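Local atomic coordinates of EXOU (Pseudomonas aeruginosa, PDB entry 4AKX), a protein that acts as a cytotoxic phospholipase of the patatin-like family, a toxin of the type III secretion system that forms a complex with its chaperone SpcU. Residues Val218-Val224 / Leu245-Ile249; Phe483-Arg488 / Trp533-Glu537. All blocks are in the same frame, centred on the assembly; numbering follows the deposited sequence.

Overall arrangement
The two contacts belong to different parts of the toxin and follow one another along the chain: contact 1 is complete before contact 2 begins. Contact 1 packs a helix end against a turn within the patatin-like phospholipase region, whereas contact 2 joins helices 474-502 and 528-537 of the middle helical domain. Their centres are 32 Å apart and their nearest atoms about 20 Å, so neither touches the other. Each lies about 24 Å from the centre of the chain. Both illustrate how one large aromatic residue, Y248 or W533, can organise an interface, the first partly buried and dominated by aliphatic groups, the second buried, with two arginines and a glutamate beside apolar neighbours.

Contact 1. Residues Val218-Val224 / Leu245-Ile249; sequences VARQPTV and LSAYI
Y248 packs against V218 and V224 in a small, mostly apolar contact of a helix end and a turn within the patatin-like phospholipase region, where the turn between helices 216-219 and 222-232 meets the C-terminal end of helix 239-246 and the residues that follow it. The interface shows how a single tyrosine can pack a helix end against a neighbouring turn. Its ring receives V224 CG2 over one face, a CH-pi contact in which the methyl stands 3.7 Å from the centroid of the Y248 ring and 15° off the normal. The other methyl of V224 serves a different partner: with CG1 anti to the backbone N (chi1 -175°), it reaches CD2 of L245 at 4.0 Å. One valine thus bridges two residues of the opposing segment.

V218 divides its branches in a similar way. Its CG1 packs against the root of the tyrosine, 3.7 Å from CB of Y248, and also meets CD1 of the ring obliquely. CG2 turns instead to the end of I249, 3.9 Å from CD1 of that residue, where the two side chains cross nearly at right angles. Helix 195-214 adds to the surroundings, with I212 against V224 and Q211 against I249.

Q221 contributes its aliphatic part, CG lying 4.2 Å from CE1 of Y248, while its amide NE2 turns back to hydrogen-bond the carbonyl of E217. The phenol therefore has carbon neighbours along its length and a polar partner at its end. There T223 approaches across the long direction of the tyrosine, and the contact finishes in a weak hydrogen bond from Y248 OH to T223 OG1, 2.8 Å long.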
ATOM      1  N   VAL B 218      -9.110 -35.831 -56.015  1.00105.27           N
ATOM      2  CA  VAL B 218      -8.171 -36.007 -54.891  1.00103.92           C
ATOM      3  C   VAL B 218      -7.964 -37.472 -54.524  1.00100.27           C
ATOM      4  O   VAL B 218      -6.858 -37.887 -54.184  1.00 98.88           O
ATOM      5  CB  VAL B 218      -8.576 -35.206 -53.623  1.00101.71           C
ATOM      6  CG1 VAL B 218      -8.643 -33.714 -53.924  1.00100.82           C
ATOM      7  CG2 VAL B 218      -9.888 -35.719 -53.040  1.00101.31           C
ATOM      8  N   ALA B 219      -9.040 -38.243 -54.589  1.00100.59           N
ATOM      9  CA  ALA B 219      -8.999 -39.662 -54.284  1.00104.28           C
ATOM     10  C   ALA B 219      -7.825 -40.376 -54.979  1.00106.93           C
ATOM     11  O   ALA B 219      -7.265 -41.344 -54.449  1.00105.41           O
ATOM     12  CB  ALA B 219     -10.327 -40.305 -54.666  1.00103.32           C
ATOM     13  N   ARG B 220      -7.449 -39.873 -56.154  1.00114.87           N
ATOM     14  CA  ARG B 220      -6.408 -40.493 -56.988  1.00119.72           C
ATOM     15  C   ARG B 220      -5.005 -40.190 -56.486  1.00117.39           C
ATOM     16  O   ARG B 220      -4.037 -40.828 -56.915  1.00122.57           O
ATOM     17  CB  ARG B 220      -6.502 -40.017 -58.446  1.00123.44           C
ATOM     18  CG  ARG B 220      -7.733 -40.455 -59.243  1.00120.69           C
ATOM     19  CD  ARG B 220      -7.642 -39.941 -60.684  1.00119.88           C
ATOM     20  NE  ARG B 220      -6.834 -38.712 -60.794  1.00115.88           N
ATOM     21  CZ  ARG B 220      -5.597 -38.657 -61.303  1.00110.16           C
ATOM     22  NH1 ARG B 220      -5.018 -39.759 -61.775  1.00110.94           N
ATOM     23  NH2 ARG B 220      -4.947 -37.496 -61.354  1.00100.47           N
ATOM     24  N   GLN B 221      -4.885 -39.187 -55.618  1.00112.71           N
ATOM     25  CA  GLN B 221      -3.584 -38.816 -55.084  1.00111.42           C
ATOM     26  C   GLN B 221      -3.118 -39.794 -54.012  1.00115.35           C
ATOM     27  O   GLN B 221      -3.788 -39.963 -52.994  1.00113.91           O
ATOM     28  CB  GLN B 221      -3.601 -37.395 -54.540  1.00105.84           C
ATOM     29  CG  GLN B 221      -4.203 -36.372 -55.495  1.00110.55           C
ATOM     30  CD  GLN B 221      -3.662 -36.463 -56.916  1.00108.25           C
ATOM     31  OE1 GLN B 221      -2.465 -36.255 -57.159  1.00106.27           O
ATOM     32  NE2 GLN B 221      -4.557 -36.736 -57.870  1.00106.52           N
ATOM     33  N   PRO B 222      -1.964 -40.454 -54.253  1.00122.44           N
ATOM     34  CA  PRO B 222      -1.291 -41.379 -53.344  1.00123.46           C
ATOM     35  C   PRO B 222      -1.635 -41.183 -51.865  1.00117.30           C
ATOM     36  O   PRO B 222      -2.222 -42.064 -51.258  1.00118.37           O
ATOM     37  CB  PRO B 222       0.196 -41.077 -53.595  1.00125.76           C
ATOM     38  CG  PRO B 222       0.251 -40.454 -54.977  1.00124.89           C
ATOM     39  CD  PRO B 222      -1.159 -40.259 -55.473  1.00122.38           C
ATOM     40  N   THR B 223      -1.286 -40.033 -51.302  1.00117.77           N
ATOM     41  CA  THR B 223      -1.431 -39.817 -49.855  1.00124.35           C
ATOM     42  C   THR B 223      -2.888 -39.956 -49.362  1.00119.40           C
ATOM     43  O   THR B 223      -3.145 -40.527 -48.293  1.00118.45           O
ATOM     44  CB  THR B 223      -0.788 -38.475 -49.382  1.00126.65           C
ATOM     45  OG1 THR B 223      -1.452 -37.360 -49.993  1.00132.86           O
ATOM     46  CG2 THR B 223       0.706 -38.426 -49.737  1.00123.72           C
ATOM     47  N   VAL B 224      -3.828 -39.450 -50.155  1.00111.95           N
ATOM     48  CA  VAL B 224      -5.249 -39.606 -49.864  1.00108.40           C
ATOM     49  C   VAL B 224      -5.661 -41.084 -49.933  1.00106.25           C
ATOM     50  O   VAL B 224      -6.291 -41.607 -49.011  1.00102.29           O
ATOM     51  CB  VAL B 224      -6.111 -38.784 -50.848  1.00107.06           C
ATOM     52  CG1 VAL B 224      -7.586 -38.859 -50.470  1.00106.72           C
ATOM     53  CG2 VAL B 224      -5.630 -37.342 -50.889  1.00106.84           C
ATOM     54  N   LEU B 245      -6.443 -33.786 -45.010  1.00104.77           N
ATOM     55  CA  LEU B 245      -7.569 -33.745 -45.945  1.00 98.83           C
ATOM     56  C   LEU B 245      -8.170 -32.353 -46.157  1.00 95.42           C
ATOM     57  O   LEU B 245      -8.654 -32.045 -47.250  1.00 91.72           O
ATOM     58  CB  LEU B 245      -8.632 -34.750 -45.518  1.00 99.68           C
ATOM     59  CG  LEU B 245      -8.127 -36.189 -45.674  1.00102.78           C
ATOM     60  CD1 LEU B 245      -8.871 -37.180 -44.783  1.00103.20           C
ATOM     61  CD2 LEU B 245      -8.134 -36.624 -47.141  1.00101.24           C
ATOM     62  N   SER B 246      -8.102 -31.507 -45.131  1.00 95.07           N
ATOM     63  CA  SER B 246      -8.578 -30.122 -45.237  1.00 96.32           C
ATOM     64  C   SER B 246      -7.798 -29.264 -46.245  1.00 95.41           C
ATOM     65  O   SER B 246      -8.311 -28.246 -46.722  1.00 96.47           O
ATOM     66  CB  SER B 246      -8.594 -29.442 -43.873  1.00 92.72           C
ATOM     67  OG  SER B 246      -7.348 -29.604 -43.240  1.00 88.77           O
ATOM     68  N   ALA B 247      -6.576 -29.676 -46.575  1.00 93.72           N
ATOM     69  CA  ALA B 247      -5.818 -29.028 -47.648  1.00 95.81           C
ATOM     70  C   ALA B 247      -6.369 -29.331 -49.046  1.00 98.82           C
ATOM     71  O   ALA B 247      -6.324 -28.474 -49.937  1.00 98.14           O
ATOM     72  CB  ALA B 247      -4.350 -29.403 -47.566  1.00 98.77           C
ATOM     73  N   TYR B 248      -6.866 -30.556 -49.239  1.00103.34           N
ATOM     74  CA  TYR B 248      -7.499 -30.943 -50.499  1.00104.78           C
ATOM     75  C   TYR B 248      -8.942 -30.457 -50.534  1.00108.48           C
ATOM     76  O   TYR B 248      -9.282 -29.550 -51.290  1.00115.81           O
ATOM     77  CB  TYR B 248      -7.482 -32.455 -50.678  1.00110.34           C
ATOM     78  CG  TYR B 248      -6.115 -33.078 -50.777  1.00119.21           C
ATOM     79  CD1 TYR B 248      -5.487 -33.242 -52.015  1.00123.09           C
ATOM     80  CD2 TYR B 248      -5.465 -33.550 -49.637  1.00123.02           C
ATOM     81  CE1 TYR B 248      -4.238 -33.841 -52.109  1.00124.01           C
ATOM     82  CE2 TYR B 248      -4.213 -34.134 -49.717  1.00129.82           C
ATOM     83  CZ  TYR B 248      -3.605 -34.282 -50.952  1.00137.93           C
ATOM     84  OH  TYR B 248      -2.362 -34.871 -51.024  1.00150.04           O
ATOM     85  N   ILE B 249      -9.791 -31.066 -49.710  1.00105.93           N
ATOM     86  CA  ILE B 249     -11.222 -30.773 -49.727  1.00104.45           C
ATOM     87  C   ILE B 249     -11.538 -29.745 -48.655  1.00100.77           C
ATOM     88  O   ILE B 249     -11.070 -29.886 -47.527  1.00 99.15           O
ATOM     89  CB  ILE B 249     -12.050 -32.048 -49.462  1.00106.65           C
ATOM     90  CG1 ILE B 249     -11.863 -33.055 -50.607  1.00108.38           C
ATOM     91  CG2 ILE B 249     -13.517 -31.703 -49.216  1.00105.26           C
ATOM     92  CD1 ILE B 249     -12.315 -34.469 -50.288  1.00109.45           C
TER

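Contact 2. Residues Phe483-Arg488 / Trp533-Glu537; sequences FRQKAR and WLAAE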
ATOM      1  N   PHE B 483       8.467  -1.608 -53.483  1.00 56.62           N
ATOM      2  CA  PHE B 483       9.046  -2.313 -52.354  1.00 52.10           C
ATOM      3  C   PHE B 483       8.562  -3.762 -52.237  1.00 55.63           C
ATOM      4  O   PHE B 483       9.385  -4.652 -52.096  1.00 59.86           O
ATOM      5  CB  PHE B 483       8.765  -1.551 -51.060  1.00 51.71           C
ATOM      6  CG  PHE B 483       9.085  -2.314 -49.824  1.00 46.12           C
ATOM      7  CD1 PHE B 483       8.271  -3.326 -49.399  1.00 46.69           C
ATOM      8  CD2 PHE B 483      10.200  -1.999 -49.074  1.00 50.91           C
ATOM      9  CE1 PHE B 483       8.568  -4.030 -48.250  1.00 47.58           C
ATOM     10  CE2 PHE B 483      10.495  -2.675 -47.908  1.00 47.83           C
ATOM     11  CZ  PHE B 483       9.675  -3.701 -47.503  1.00 48.54           C
ATOM     12  N   ARG B 484       7.257  -4.017 -52.288  1.00 50.82           N
ATOM     13  CA  ARG B 484       6.802  -5.398 -52.158  1.00 54.55           C
ATOM     14  C   ARG B 484       7.356  -6.293 -53.250  1.00 66.84           C
ATOM     15  O   ARG B 484       7.731  -7.448 -52.997  1.00 72.49           O
ATOM     16  CB  ARG B 484       5.310  -5.488 -52.221  1.00 56.62           C
ATOM     17  CG  ARG B 484       4.673  -5.395 -50.882  1.00 68.47           C
ATOM     18  CD  ARG B 484       4.650  -6.729 -50.184  1.00 68.99           C
ATOM     19  NE  ARG B 484       3.594  -6.769 -49.169  1.00 66.67           N
ATOM     20  CZ  ARG B 484       3.035  -5.706 -48.604  1.00 60.47           C
ATOM     21  NH1 ARG B 484       3.444  -4.485 -48.888  1.00 57.44           N
ATOM     22  NH2 ARG B 484       2.072  -5.872 -47.728  1.00 68.17           N
ATOM     23  N   GLN B 485       7.352  -5.796 -54.481  1.00 62.94           N
ATOM     24  CA  GLN B 485       7.849  -6.576 -55.559  1.00 63.52           C
ATOM     25  C   GLN B 485       9.301  -6.970 -55.278  1.00 63.94           C
ATOM     26  O   GLN B 485       9.653  -8.140 -55.369  1.00 63.60           O
ATOM     27  CB  GLN B 485       7.759  -5.789 -56.865  1.00 78.68           C
ATOM     28  CG  GLN B 485       7.973  -6.648 -58.091  1.00 89.84           C
ATOM     29  CD  GLN B 485       7.170  -7.938 -58.009  1.00107.15           C
ATOM     30  OE1 GLN B 485       5.946  -7.938 -58.217  1.00116.66           O
ATOM     31  NE2 GLN B 485       7.846  -9.042 -57.667  1.00 97.80           N
ATOM     32  N   LYS B 486      10.148  -5.991 -54.949  1.00 59.11           N
ATOM     33  CA  LYS B 486      11.576  -6.262 -54.722  1.00 61.82           C
ATOM     34  C   LYS B 486      11.854  -7.220 -53.531  1.00 63.90           C
ATOM     35  O   LYS B 486      12.720  -8.096 -53.621  1.00 67.13           O
ATOM     36  CB  LYS B 486      12.367  -4.957 -54.582  1.00 59.08           C
ATOM     37  CG  LYS B 486      12.210  -4.021 -55.765  1.00 61.46           C
ATOM     38  CD  LYS B 486      13.186  -2.854 -55.707  1.00 70.22           C
ATOM     39  CE  LYS B 486      13.190  -2.067 -57.023  1.00 86.71           C
ATOM     40  NZ  LYS B 486      13.726  -0.662 -56.930  1.00 87.16           N
ATOM     41  N   ALA B 487      11.119  -7.054 -52.436  1.00 51.91           N
ATOM     42  CA  ALA B 487      11.156  -8.002 -51.372  1.00 50.75           C
ATOM     43  C   ALA B 487      10.750  -9.376 -51.816  1.00 57.25           C
ATOM     44  O   ALA B 487      11.427 -10.335 -51.507  1.00 67.81           O
ATOM     45  CB  ALA B 487      10.257  -7.573 -50.253  1.00 58.61           C
ATOM     46  N   ARG B 488       9.618  -9.521 -52.483  1.00 56.27           N
ATOM     47  CA  ARG B 488       9.249 -10.879 -52.877  1.00 61.15           C
ATOM     48  C   ARG B 488      10.283 -11.516 -53.814  1.00 63.57           C
ATOM     49  O   ARG B 488      10.502 -12.730 -53.778  1.00 74.47           O
ATOM     50  CB  ARG B 488       7.845 -10.958 -53.450  1.00 63.68           C
ATOM     51  CG  ARG B 488       6.771 -10.574 -52.459  1.00 62.53           C
ATOM     52  CD  ARG B 488       6.612 -11.608 -51.371  1.00 62.62           C
ATOM     53  NE  ARG B 488       5.706 -11.090 -50.368  1.00 69.95           N
ATOM     54  CZ  ARG B 488       5.801 -11.351 -49.074  1.00 71.48           C
ATOM     55  NH1 ARG B 488       6.749 -12.185 -48.639  1.00 66.79           N
ATOM     56  NH2 ARG B 488       4.941 -10.791 -48.225  1.00 66.97           N
ATOM     57  N   TRP B 533       9.415  -5.233 -40.891  1.00 44.22           N
ATOM     58  CA  TRP B 533       8.544  -6.038 -41.741  1.00 45.88           C
ATOM     59  C   TRP B 533       9.363  -7.139 -42.374  1.00 45.96           C
ATOM     60  O   TRP B 533       8.958  -8.331 -42.402  1.00 44.44           O
ATOM     61  CB  TRP B 533       7.835  -5.146 -42.786  1.00 44.01           C
ATOM     62  CG  TRP B 533       6.882  -5.875 -43.731  1.00 44.80           C
ATOM     63  CD1 TRP B 533       5.520  -6.065 -43.581  1.00 42.71           C
ATOM     64  CD2 TRP B 533       7.207  -6.518 -45.024  1.00 43.31           C
ATOM     65  NE1 TRP B 533       4.997  -6.782 -44.648  1.00 40.24           N
ATOM     66  CE2 TRP B 533       5.957  -7.082 -45.533  1.00 42.20           C
ATOM     67  CE3 TRP B 533       8.367  -6.704 -45.750  1.00 43.96           C
ATOM     68  CZ2 TRP B 533       5.892  -7.750 -46.736  1.00 47.60           C
ATOM     69  CZ3 TRP B 533       8.292  -7.375 -46.982  1.00 46.15           C
ATOM     70  CH2 TRP B 533       7.091  -7.897 -47.450  1.00 51.47           C
ATOM     71  N   LEU B 534      10.560  -6.760 -42.813  1.00 41.09           N
ATOM     72  CA  LEU B 534      11.454  -7.696 -43.463  1.00 41.26           C
ATOM     73  C   LEU B 534      11.946  -8.786 -42.523  1.00 40.66           C
ATOM     74  O   LEU B 534      11.956  -9.962 -42.894  1.00 48.07           O
ATOM     75  CB  LEU B 534      12.610  -6.991 -44.166  1.00 40.50           C
ATOM     76  CG  LEU B 534      12.306  -6.150 -45.442  1.00 39.50           C
ATOM     77  CD1 LEU B 534      13.498  -5.247 -45.756  1.00 37.48           C
ATOM     78  CD2 LEU B 534      11.976  -7.004 -46.668  1.00 36.89           C
ATOM     79  N   ALA B 535      12.231  -8.442 -41.282  1.00 36.70           N
ATOM     80  CA  ALA B 535      12.540  -9.473 -40.312  1.00 39.64           C
ATOM     81  C   ALA B 535      11.354 -10.469 -40.091  1.00 46.79           C
ATOM     82  O   ALA B 535      11.518 -11.715 -40.231  1.00 46.65           O
ATOM     83  CB  ALA B 535      12.987  -8.858 -39.007  1.00 37.78           C
ATOM     84  N   ALA B 536      10.168  -9.940 -39.775  1.00 44.56           N
ATOM     85  CA  ALA B 536       9.012 -10.800 -39.578  1.00 45.01           C
ATOM     86  C   ALA B 536       8.782 -11.730 -40.775  1.00 49.36           C
ATOM     87  O   ALA B 536       8.524 -12.927 -40.587  1.00 49.18           O
ATOM     88  CB  ALA B 536       7.780  -9.980 -39.289  1.00 44.33           C
ATOM     89  N   GLU B 537       8.921 -11.199 -41.998  1.00 52.66           N
ATOM     90  CA  GLU B 537       8.717 -12.019 -43.208  1.00 56.93           C
ATOM     91  C   GLU B 537       9.673 -13.177 -43.221  1.00 52.55           C
ATOM     92  O   GLU B 537       9.364 -14.266 -43.675  1.00 60.55           O
ATOM     93  CB  GLU B 537       8.922 -11.213 -44.491  1.00 67.75           C
ATOM     94  CG  GLU B 537       7.798 -10.243 -44.846  1.00 77.43           C
ATOM     95  CD  GLU B 537       6.407 -10.844 -44.699  1.00 79.65           C
ATOM     96  OE1 GLU B 537       6.167 -11.979 -45.157  1.00 81.15           O
ATOM     97  OE2 GLU B 537       5.549 -10.163 -44.125  1.00 83.16           O
TER
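E537 OE1 faces the two terminal nitrogens of R488, in a long salt bridge to NH2 at 3.5 Å, with NH1 equally near. OE1 lies at the edge of the guanidinium, close to its plane, but the carboxylate itself is turned 87° from that plane, so the two groups do not pair flat. Each has a second partner: R488 NE forms a salt bridge with D463, and E537 OE2 is hydrogen-bonded to S336.

The same guanidinium presents a face to W533, whose CH2 stands 3.7 Å above its plane, displaced toward the rim. R484 approaches the indole as well, with NE 3.5 Å from CZ2 of W533, which lies over one face of its guanidinium. D463 also forms a salt bridge with R484 NE, so it pairs with both arginines beside the tryptophan and probably offsets part of their charge, together with E537.

F483 supplies an aromatic neighbour. Its edge is directed toward the W533 face in an offset edge-to-face pair, with planes at 66°. The closest approach of the two rings is 3.6 Å, from F483 CE1 to W533 CZ3. A487 CB packs at the indole edge and also touches L534 CD2, at 4.0 Å. The tryptophan, its CG anti to the backbone N (chi1 -179°), extends across to the other helix. Nearby, L459 packs on both F483 and W533.

W533 is thus a single knob in a hole formed by F483, R484, A487 and R488, a large indole set between two widely spaced helices, 474-502 and 528-537, of the middle helical domain.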